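Local coordinates for UPF0098 protein YbcL (Escherichia coli, PDB 1FUX) that is of unknown function but belongs to the phosphatidylethanolamine-binding protein family and resembles the mammalian Raf kinase inhibitor protein, at residues A[63-71]-A[132-143]. Numbering follows the deposited sequence.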
ATOM      1  N   TRP A  63       2.533   5.931   1.192  1.00 10.93           N
ATOM      2  CA  TRP A  63       1.769   6.126  -0.046  1.00 10.56           C
ATOM      3  C   TRP A  63       2.685   5.865  -1.231  1.00  9.99           C
ATOM      4  O   TRP A  63       3.750   6.453  -1.359  1.00 10.19           O
ATOM      5  CB  TRP A  63       1.220   7.552  -0.094  1.00 10.12           C
ATOM      6  CG  TRP A  63       0.122   7.686  -1.138  1.00 12.41           C
ATOM      7  CD1 TRP A  63       0.277   7.975  -2.459  1.00 12.76           C
ATOM      8  CD2 TRP A  63      -1.278   7.511  -0.901  1.00 12.76           C
ATOM      9  NE1 TRP A  63      -0.958   7.977  -3.090  1.00 12.28           N
ATOM     10  CE2 TRP A  63      -1.926   7.742  -2.133  1.00 11.87           C
ATOM     11  CE3 TRP A  63      -2.042   7.233   0.238  1.00  9.90           C
ATOM     12  CZ2 TRP A  63      -3.319   7.690  -2.277  1.00 13.24           C
ATOM     13  CZ3 TRP A  63      -3.426   7.174   0.088  1.00 11.64           C
ATOM     14  CH2 TRP A  63      -4.049   7.396  -1.143  1.00 11.59           C
ATOM     15  N   TRP A  64       2.237   4.938  -2.071  1.00 11.37           N
ATOM     16  CA  TRP A  64       2.996   4.681  -3.318  1.00 10.23           C
ATOM     17  C   TRP A  64       2.524   5.661  -4.375  1.00 10.33           C
ATOM     18  O   TRP A  64       1.372   5.653  -4.774  1.00  8.32           O
ATOM     19  CB  TRP A  64       2.734   3.256  -3.806  1.00 11.51           C
ATOM     20  CG  TRP A  64       3.365   2.206  -2.938  1.00 11.83           C
ATOM     21  CD1 TRP A  64       2.777   1.367  -2.026  1.00 14.32           C
ATOM     22  CD2 TRP A  64       4.767   1.870  -2.938  1.00 13.26           C
ATOM     23  NE1 TRP A  64       3.737   0.564  -1.460  1.00 13.32           N
ATOM     24  CE2 TRP A  64       4.959   0.832  -2.011  1.00 12.08           C
ATOM     25  CE3 TRP A  64       5.883   2.366  -3.631  1.00 13.83           C
ATOM     26  CZ2 TRP A  64       6.209   0.277  -1.733  1.00 14.68           C
ATOM     27  CZ3 TRP A  64       7.119   1.783  -3.380  1.00 13.91           C
ATOM     28  CH2 TRP A  64       7.298   0.751  -2.452  1.00 15.81           C
ATOM     29  N   HIS A  65       3.362   6.575  -4.855  1.00  9.18           N
ATOM     30  CA  HIS A  65       2.972   7.562  -5.859  1.00 10.80           C
ATOM     31  C   HIS A  65       3.266   7.092  -7.273  1.00 13.23           C
ATOM     32  O   HIS A  65       2.636   7.572  -8.236  1.00 12.31           O
ATOM     33  CB  HIS A  65       3.809   8.844  -5.571  1.00  9.71           C
ATOM     34  CG  HIS A  65       3.200   9.619  -4.426  1.00  9.87           C
ATOM     35  ND1 HIS A  65       2.275  10.628  -4.578  1.00  9.23           N
ATOM     36  CD2 HIS A  65       3.437   9.517  -3.092  1.00 10.55           C
ATOM     37  CE1 HIS A  65       1.940  11.107  -3.375  1.00 11.16           C
ATOM     38  NE2 HIS A  65       2.638  10.417  -2.437  1.00  9.14           N
ATOM     39  N   TRP A  66       4.235   6.197  -7.444  1.00  9.85           N
ATOM     40  CA  TRP A  66       4.518   5.720  -8.815  1.00  9.36           C
ATOM     41  C   TRP A  66       5.339   4.456  -8.781  1.00 10.53           C
ATOM     42  O   TRP A  66       6.237   4.374  -7.918  1.00 11.04           O
ATOM     43  CB  TRP A  66       5.436   6.798  -9.460  1.00 11.35           C
ATOM     44  CG  TRP A  66       5.605   6.655 -10.952  1.00  8.16           C
ATOM     45  CD1 TRP A  66       4.781   6.026 -11.851  1.00  9.52           C
ATOM     46  CD2 TRP A  66       6.636   7.312 -11.726  1.00 11.81           C
ATOM     47  NE1 TRP A  66       5.265   6.242 -13.133  1.00 11.83           N
ATOM     48  CE2 TRP A  66       6.401   7.011 -13.067  1.00 12.79           C
ATOM     49  CE3 TRP A  66       7.742   8.092 -11.380  1.00 10.65           C
ATOM     50  CZ2 TRP A  66       7.244   7.430 -14.127  1.00 12.64           C
ATOM     51  CZ3 TRP A  66       8.580   8.555 -12.425  1.00 11.98           C
ATOM     52  CH2 TRP A  66       8.317   8.229 -13.788  1.00 11.44           C
ATOM     53  N   THR A  67       5.171   3.517  -9.687  1.00 10.27           N
ATOM     54  CA  THR A  67       6.095   2.394  -9.797  1.00 12.38           C
ATOM     55  C   THR A  67       6.256   2.193 -11.320  1.00 10.16           C
ATOM     56  O   THR A  67       5.239   2.056 -12.004  1.00 11.99           O
ATOM     57  CB  THR A  67       5.658   1.041  -9.173  1.00 10.82           C
ATOM     58  OG1 THR A  67       4.459   0.591  -9.797  1.00 12.48           O
ATOM     59  CG2 THR A  67       5.394   1.166  -7.674  1.00 10.32           C
ATOM     60  N   VAL A  68       7.495   2.059 -11.770  1.00 11.88           N
ATOM     61  CA  VAL A  68       7.736   1.766 -13.179  1.00 15.07           C
ATOM     62  C   VAL A  68       8.850   0.681 -13.189  1.00 13.59           C
ATOM     63  O   VAL A  68       9.825   0.931 -12.495  1.00 14.17           O
ATOM     64  CB  VAL A  68       8.483   2.843 -14.000  1.00 16.28           C
ATOM     65  CG1 VAL A  68       8.467   2.463 -15.496  1.00 16.58           C
ATOM     66  CG2 VAL A  68       7.951   4.206 -13.771  1.00 19.62           C
ATOM     67  N   VAL A  69       8.615  -0.406 -13.898  1.00 15.27           N
ATOM     68  CA  VAL A  69       9.664  -1.432 -13.855  1.00 17.08           C
ATOM     69  C   VAL A  69       9.915  -1.862 -15.294  1.00 19.06           C
ATOM     70  O   VAL A  69       9.227  -1.421 -16.229  1.00 21.20           O
ATOM     71  CB  VAL A  69       9.318  -2.646 -12.993  1.00 15.39           C
ATOM     72  CG1 VAL A  69       8.954  -2.282 -11.538  1.00 18.33           C
ATOM     73  CG2 VAL A  69       8.141  -3.421 -13.556  1.00 15.49           C
ATOM     74  N   ASN A  70      10.903  -2.772 -15.418  1.00 20.37           N
ATOM     75  CA  ASN A  70      11.228  -3.336 -16.735  1.00 19.34           C
ATOM     76  C   ASN A  70      11.738  -2.249 -17.676  1.00 20.90           C
ATOM     77  O   ASN A  70      11.592  -2.332 -18.911  1.00 22.11           O
ATOM     78  CB  ASN A  70      10.095  -4.169 -17.303  1.00 20.80           C
ATOM     79  CG  ASN A  70       9.651  -5.383 -16.482  1.00 16.53           C
ATOM     80  OD1 ASN A  70      10.367  -5.795 -15.588  1.00 17.20           O
ATOM     81  ND2 ASN A  70       8.496  -5.966 -16.758  1.00 17.33           N
ATOM     82  N   ILE A  71      12.438  -1.282 -17.107  1.00 19.57           N
ATOM     83  CA  ILE A  71      13.136  -0.300 -17.920  1.00 21.28           C
ATOM     84  C   ILE A  71      14.353  -1.073 -18.469  1.00 21.77           C
ATOM     85  O   ILE A  71      15.159  -1.615 -17.706  1.00 21.87           O
ATOM     86  CB  ILE A  71      13.503   0.953 -17.175  1.00 19.84           C
ATOM     87  CG1 ILE A  71      12.233   1.680 -16.642  1.00 21.38           C
ATOM     88  CG2 ILE A  71      14.259   1.878 -18.124  1.00 22.49           C
ATOM     89  CD1 ILE A  71      12.593   2.664 -15.539  1.00 16.55           C
ATOM     90  N   ILE A 132      10.355  -8.493 -14.525  1.00 26.85           N
ATOM     91  CA  ILE A 132       9.653  -8.941 -13.311  1.00 25.47           C
ATOM     92  C   ILE A 132       8.180  -8.909 -13.695  1.00 23.60           C
ATOM     93  O   ILE A 132       7.840  -8.095 -14.555  1.00 24.37           O
ATOM     94  CB  ILE A 132       9.986  -8.160 -12.046  1.00 24.40           C
ATOM     95  CG1 ILE A 132       9.953  -6.623 -12.157  1.00 22.07           C
ATOM     96  CG2 ILE A 132      11.358  -8.593 -11.516  1.00 23.27           C
ATOM     97  CD1 ILE A 132       9.544  -6.057 -10.780  1.00 23.32           C
ATOM     98  N   PRO A 133       7.378  -9.879 -13.295  1.00 23.78           N
ATOM     99  CA  PRO A 133       6.006  -9.991 -13.701  1.00 24.05           C
ATOM    100  C   PRO A 133       5.117  -8.918 -13.082  1.00 22.11           C
ATOM    101  O   PRO A 133       4.476  -9.200 -12.084  1.00 24.01           O
ATOM    102  CB  PRO A 133       5.567 -11.380 -13.256  1.00 23.65           C
ATOM    103  CG  PRO A 133       6.450 -11.657 -12.084  1.00 26.05           C
ATOM    104  CD  PRO A 133       7.775 -11.007 -12.394  1.00 24.18           C
ATOM    105  N   VAL A 134       5.133  -7.701 -13.590  1.00 21.05           N
ATOM    106  CA  VAL A 134       4.259  -6.672 -13.042  1.00 20.72           C
ATOM    107  C   VAL A 134       3.308  -6.230 -14.153  1.00 21.24           C
ATOM    108  O   VAL A 134       3.602  -6.330 -15.351  1.00 20.10           O
ATOM    109  CB  VAL A 134       4.867  -5.523 -12.265  1.00 22.55           C
ATOM    110  CG1 VAL A 134       6.338  -5.668 -11.953  1.00 23.94           C
ATOM    111  CG2 VAL A 134       4.488  -4.114 -12.670  1.00 21.65           C
ATOM    112  N   ASP A 135       2.115  -5.857 -13.697  1.00 19.05           N
ATOM    113  CA  ASP A 135       1.133  -5.357 -14.652  1.00 18.69           C
ATOM    114  C   ASP A 135       0.430  -4.169 -14.026  1.00 17.09           C
ATOM    115  O   ASP A 135       0.771  -3.735 -12.906  1.00 14.96           O
ATOM    116  CB  ASP A 135       0.243  -6.463 -15.166  1.00 19.53           C
ATOM    117  CG  ASP A 135      -0.582  -7.171 -14.115  1.00 23.04           C
ATOM    118  OD1 ASP A 135      -0.936  -6.592 -13.065  1.00 20.03           O
ATOM    119  OD2 ASP A 135      -0.898  -8.362 -14.408  1.00 22.49           O
ATOM    120  N   SER A 136      -0.619  -3.681 -14.685  1.00 14.92           N
ATOM    121  CA  SER A 136      -1.297  -2.507 -14.155  1.00 17.69           C
ATOM    122  C   SER A 136      -2.013  -2.791 -12.857  1.00 17.26           C
ATOM    123  O   SER A 136      -2.363  -1.800 -12.205  1.00 18.03           O
ATOM    124  CB  SER A 136      -2.252  -1.901 -15.197  1.00 17.02           C
ATOM    125  OG  SER A 136      -3.201  -2.912 -15.474  1.00 19.29           O
ATOM    126  N   ASN A 137      -2.257  -4.050 -12.521  1.00 17.04           N
ATOM    127  CA  ASN A 137      -2.930  -4.362 -11.273  1.00 18.73           C
ATOM    128  C   ASN A 137      -1.922  -4.627 -10.149  1.00 17.70           C
ATOM    129  O   ASN A 137      -2.381  -4.887  -9.029  1.00 16.30           O
ATOM    130  CB  ASN A 137      -3.717  -5.647 -11.497  1.00 23.85           C
ATOM    131  CG  ASN A 137      -4.986  -5.416 -12.292  1.00 27.04           C
ATOM    132  OD1 ASN A 137      -5.736  -4.440 -12.109  1.00 29.07           O
ATOM    133  ND2 ASN A 137      -5.206  -6.396 -13.179  1.00 28.21           N
ATOM    134  N   SER A 138      -0.628  -4.646 -10.384  1.00 13.57           N
ATOM    135  CA  SER A 138       0.321  -4.934  -9.316  1.00 15.27           C
ATOM    136  C   SER A 138       0.362  -3.840  -8.259  1.00 13.99           C
ATOM    137  O   SER A 138       0.763  -2.728  -8.568  1.00 11.31           O
ATOM    138  CB  SER A 138       1.755  -5.091  -9.896  1.00 16.65           C
ATOM    139  OG  SER A 138       1.692  -6.189 -10.817  1.00 17.97           O
ATOM    140  N   SER A 139      -0.005  -4.133  -6.992  1.00 13.27           N
ATOM    141  CA  SER A 139       0.072  -3.080  -5.980  1.00 10.87           C
ATOM    142  C   SER A 139       1.504  -2.621  -5.724  1.00 11.17           C
ATOM    143  O   SER A 139       2.473  -3.348  -5.989  1.00 12.75           O
ATOM    144  CB  SER A 139      -0.468  -3.617  -4.625  1.00 12.81           C
ATOM    145  OG  SER A 139       0.450  -4.579  -4.133  1.00 11.73           O
ATOM    146  N   GLY A 140       1.656  -1.457  -5.104  1.00 10.27           N
ATOM    147  CA  GLY A 140       3.003  -0.969  -4.769  1.00 10.80           C
ATOM    148  C   GLY A 140       3.773  -1.961  -3.903  1.00 11.78           C
ATOM    149  O   GLY A 140       4.981  -2.185  -4.146  1.00 11.82           O
ATOM    150  N   ALA A 141       3.126  -2.575  -2.902  1.00 11.10           N
ATOM    151  CA  ALA A 141       3.808  -3.598  -2.095  1.00 11.84           C
ATOM    152  C   ALA A 141       4.317  -4.777  -2.894  1.00 11.50           C
ATOM    153  O   ALA A 141       5.405  -5.332  -2.626  1.00 12.31           O
ATOM    154  CB  ALA A 141       2.854  -4.087  -0.984  1.00 11.72           C
ATOM    155  N   LEU A 142       3.490  -5.262  -3.840  1.00 12.14           N
ATOM    156  CA  LEU A 142       3.862  -6.393  -4.666  1.00 15.75           C
ATOM    157  C   LEU A 142       5.073  -6.037  -5.508  1.00 18.52           C
ATOM    158  O   LEU A 142       6.044  -6.799  -5.600  1.00 17.33           O
ATOM    159  CB  LEU A 142       2.723  -6.890  -5.560  1.00 16.67           C
ATOM    160  CG  LEU A 142       3.075  -8.043  -6.524  1.00 20.35           C
ATOM    161  CD1 LEU A 142       3.722  -9.195  -5.754  1.00 20.33           C
ATOM    162  CD2 LEU A 142       1.855  -8.519  -7.317  1.00 17.93           C
ATOM    163  N   VAL A 143       5.055  -4.813  -6.073  1.00 16.57           N
ATOM    164  CA  VAL A 143       6.217  -4.367  -6.840  1.00 16.40           C
ATOM    165  C   VAL A 143       7.406  -4.263  -5.926  1.00 16.76           C
ATOM    166  O   VAL A 143       8.551  -4.691  -6.193  1.00 17.30           O
ATOM    167  CB  VAL A 143       5.859  -2.990  -7.473  1.00 16.46           C
ATOM    168  CG1 VAL A 143       7.116  -2.358  -8.080  1.00 17.63           C
ATOM    169  CG2 VAL A 143       4.755  -3.180  -8.483  1.00 15.32           C
TER
HETATM  170  O   HOH W   1       2.672  -0.612  -8.063  1.00 14.62           O
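With CG anti to its own carbonyl carbon (chi1 -71°), Trp64 lays the face of its indole against the first turn of helix 140-148, while Asn70, its CG likewise anti to the carbonyl carbon (chi1 -60°), swings its amide onto the backbone of Ile132. The contact packs this helix and the loop before it on strand 63-72 of the antiparallel sheet in this phosphatidylethanolamine-binding protein relative. Gly140 CA sits 3.5 Å above the centroid of the Trp64 five-membered ring, only 6° off the normal, which defines a CH-pi contact; having no side chain, Gly140 can come this close. The indole NE1 of Trp64 bonds to Ser61 OG of the second subunit, and the N-cap Ser139, whose OG accepts from Leu142 N at 3.1 Å, also hydrogen-bonds to the backbone O of Asp100 of that subunit; the contact thus borders the dimer interface. Replacing Trp64 with an alanine is likely to leave Gly140 without its aromatic cover and Ser61 of the second subunit without its indole partner. Farther along the strand, Thr67 and Val143 meet tip to tip, CB to CG1 at 3.9 Å, and a water accepts from Thr67 OG1 and donates to Ser138 O. Val69 divides its methyls: CG1 reaches Ile132 CD1 and Val143 CG1, whereas CG2 lies 3.3 Å from Val134 CG1, a doubtful shortness because Val134 is nearly eclipsed. At the far end Asn70 OD1 accepts from Ile132 N at 2.9 Å, and ND2 donates to Ile132 O at 3.1 Å, in the carbonyl plane. This pair of bonds fixes the rotation of the buried amide, so the chemistry implies a polar tie at one end, a CH-pi contact at the other, and aliphatic packing between.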